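Side-chain contact in hypothetical protein (Corynebacterium diphtheriae, PDB 2P4G), which is a pyrimidine reductase-like protein, probably an NADP-dependent 5-amino-6-(5-phosphoribosylamino)uracil reductase of riboflavin biosynthesis: residues W72-V77 with L104-L109. Residues are numbered along the deposited sequence; the frame is centred on the assembly and turned at random.
Sequences WADAIV and LGRCGL. With EDO (1,2-ethanediol), chain I; EDO (1,2-ethanediol), chain K.
One guanidinium group carries nearly the whole side-chain contact: Arg106 reaches across to Trp72 and the turn that leads into strand 75-79, gripping a main-chain carbonyl and a carboxylate together. Arg106 NH1 lies 2.8 Å from Asp74 OD1 in a salt bridge. The same Arg106 NH1 gives a hydrogen bond of 3.0 Å to Trp72 O. The carboxylate oxygen sits in the guanidinium plane, yet the donor stands above the carboxylate plane; with the two flat groups 87° apart, this is a single-oxygen bridge rather than a two-pronged one. Arg106 NH1 also stands above the Trp72 carbonyl plane, 60° out of it. A second, weak bond runs from Arg106 NH2 to Trp72 O at 3.3 Å. Bends at chi2 and chi3 carry the guanidinium round to these acceptors, and Arg106 CD passes 3.5 Å from Asp74 OD1. Also at its edge, Arg106 NH2 gives a nearly straight bond (172°) to O2 of a 1,2-ethanediol, probably from the crystallisation liquor. The other carboxylate oxygen, Asp74 OD2, accepts from the backbone N of Lys189 and Lys190, which should fix the rotation of the group facing Arg106. A water joins the two backbones, donating to Leu109 O at 2.7 Å and weakly to Asp74 O. Before Arg106, Gly105, with positive phi, is the C' residue of the Schellman motif ending helix 95-103. The contact thus ties the loop between that helix and strand 111-115 to the turn leading into strand 75-79, at the start of two adjacent parallel strands, with strand 190-195 flanking 75-79 on its other side.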
loop_
_atom_site.group_PDB
_atom_site.type_symbol
_atom_site.label_atom_id
_atom_site.label_comp_id
_atom_site.label_asym_id
_atom_site.label_seq_id
_atom_site.Cartn_x
_atom_site.Cartn_y
_atom_site.Cartn_z
ATOM N N TRP A 72 0.832 25.278 -4.456
ATOM C CA TRP A 72 -0.483 25.195 -5.110
ATOM C C TRP A 72 -1.608 25.586 -4.156
ATOM O O TRP A 72 -2.611 26.125 -4.592
ATOM C CB TRP A 72 -0.696 23.746 -5.609
ATOM C CG TRP A 72 -2.099 23.340 -5.913
ATOM C CD1 TRP A 72 -2.710 23.371 -7.134
ATOM C CD2 TRP A 72 -3.060 22.794 -4.996
ATOM N NE1 TRP A 72 -3.998 22.892 -7.032
ATOM C CE2 TRP A 72 -4.235 22.531 -5.730
ATOM C CE3 TRP A 72 -3.040 22.496 -3.619
ATOM C CZ2 TRP A 72 -5.383 21.995 -5.136
ATOM C CZ3 TRP A 72 -4.174 21.982 -3.030
ATOM C CH2 TRP A 72 -5.334 21.737 -3.787
ATOM N N ALA A 73 -1.417 25.299 -2.864
ATOM C CA ALA A 73 -2.464 25.382 -1.852
ATOM C C ALA A 73 -2.723 26.805 -1.369
ATOM O O ALA A 73 -1.808 27.620 -1.257
ATOM C CB ALA A 73 -2.087 24.492 -0.615
ATOM N N ASP A 74 -3.988 27.065 -1.037
ATOM C CA ASP A 74 -4.382 28.232 -0.262
ATOM C C ASP A 74 -4.342 27.946 1.228
ATOM O O ASP A 74 -4.105 28.851 2.044
ATOM C CB ASP A 74 -5.787 28.626 -0.675
ATOM C CG ASP A 74 -5.855 29.026 -2.127
ATOM O OD1 ASP A 74 -4.966 29.786 -2.530
ATOM O OD2 ASP A 74 -6.776 28.598 -2.860
ATOM N N ALA A 75 -4.596 26.686 1.585
ATOM C CA ALA A 75 -4.521 26.230 2.993
ATOM C C ALA A 75 -4.004 24.810 3.077
ATOM O O ALA A 75 -4.143 24.014 2.142
ATOM C CB ALA A 75 -5.888 26.309 3.665
ATOM N N ILE A 76 -3.412 24.506 4.215
ATOM C CA ILE A 76 -2.913 23.180 4.527
ATOM C C ILE A 76 -3.707 22.752 5.749
ATOM O O ILE A 76 -3.843 23.515 6.705
ATOM C CB ILE A 76 -1.406 23.234 4.878
ATOM C CG1 ILE A 76 -0.594 23.736 3.679
ATOM C CG2 ILE A 76 -0.874 21.898 5.334
ATOM C CD1 ILE A 76 0.742 24.348 4.063
ATOM N N VAL A 77 -4.253 21.547 5.703
ATOM C CA VAL A 77 -4.950 20.965 6.827
ATOM C C VAL A 77 -4.169 19.737 7.250
ATOM O O VAL A 77 -3.830 18.880 6.432
ATOM C CB VAL A 77 -6.390 20.596 6.445
ATOM C CG1 VAL A 77 -7.043 19.763 7.524
ATOM C CG2 VAL A 77 -7.205 21.876 6.143
ATOM N N LEU A 104 0.414 36.446 -9.156
ATOM C CA LEU A 104 -0.935 35.936 -9.490
ATOM C C LEU A 104 -1.994 36.354 -8.445
ATOM O O LEU A 104 -3.090 35.800 -8.412
ATOM C CB LEU A 104 -0.922 34.419 -9.694
ATOM C CG LEU A 104 -0.177 33.998 -10.962
ATOM N N GLY A 105 -1.669 37.345 -7.614
ATOM C CA GLY A 105 -2.633 37.931 -6.698
ATOM C C GLY A 105 -2.998 37.019 -5.552
ATOM O O GLY A 105 -4.074 37.155 -4.965
ATOM N N ARG A 106 -2.101 36.097 -5.213
ATOM C CA ARG A 106 -2.339 35.181 -4.120
ATOM C C ARG A 106 -1.483 35.529 -2.927
ATOM O O ARG A 106 -0.399 36.073 -3.075
ATOM C CB ARG A 106 -2.054 33.754 -4.558
ATOM C CG ARG A 106 -3.146 33.186 -5.407
ATOM C CD ARG A 106 -3.431 31.745 -5.038
ATOM N NE ARG A 106 -2.420 30.851 -5.594
ATOM C CZ ARG A 106 -2.179 29.615 -5.171
ATOM N NH1 ARG A 106 -2.861 29.088 -4.159
ATOM N NH2 ARG A 106 -1.232 28.907 -5.769
ATOM N N CYS A 107 -1.981 35.199 -1.741
ATOM C CA CYS A 107 -1.218 35.360 -0.530
ATOM C C CYS A 107 0.061 34.562 -0.705
ATOM O O CYS A 107 0.050 33.490 -1.314
ATOM C CB CYS A 107 -1.992 34.833 0.677
ATOM S SG CYS A 107 -0.983 34.848 2.220
ATOM N N GLY A 108 1.161 35.082 -0.180
ATOM C CA GLY A 108 2.469 34.480 -0.414
ATOM C C GLY A 108 2.559 33.045 0.047
ATOM O O GLY A 108 3.156 32.216 -0.625
ATOM N N LEU A 109 1.947 32.779 1.200
ATOM C CA LEU A 109 1.977 31.481 1.863
ATOM C C LEU A 109 0.577 30.937 2.156
ATOM O O LEU A 109 -0.320 31.684 2.545
ATOM C CB LEU A 109 2.728 31.595 3.183
ATOM C CG LEU A 109 4.204 31.966 3.022
ATOM C CD1 LEU A 109 4.687 32.731 4.235
ATOM C CD2 LEU A 109 5.057 30.729 2.746
HETATM C C1 EDO I . -2.318 32.900 5.629
HETATM O O1 EDO I . -1.085 32.536 4.993
HETATM C C2 EDO I . -3.057 34.037 4.921
HETATM O O2 EDO I . -4.215 33.564 4.190
HETATM C C1 EDO K . 2.815 28.997 -7.614
HETATM O O1 EDO K . 3.797 28.498 -8.539
HETATM C C2 EDO K . 1.397 28.858 -8.157
HETATM O O2 EDO K . 0.698 30.100 -8.021
HETATM O O HOH W 1 -2.777 31.826 1.424
#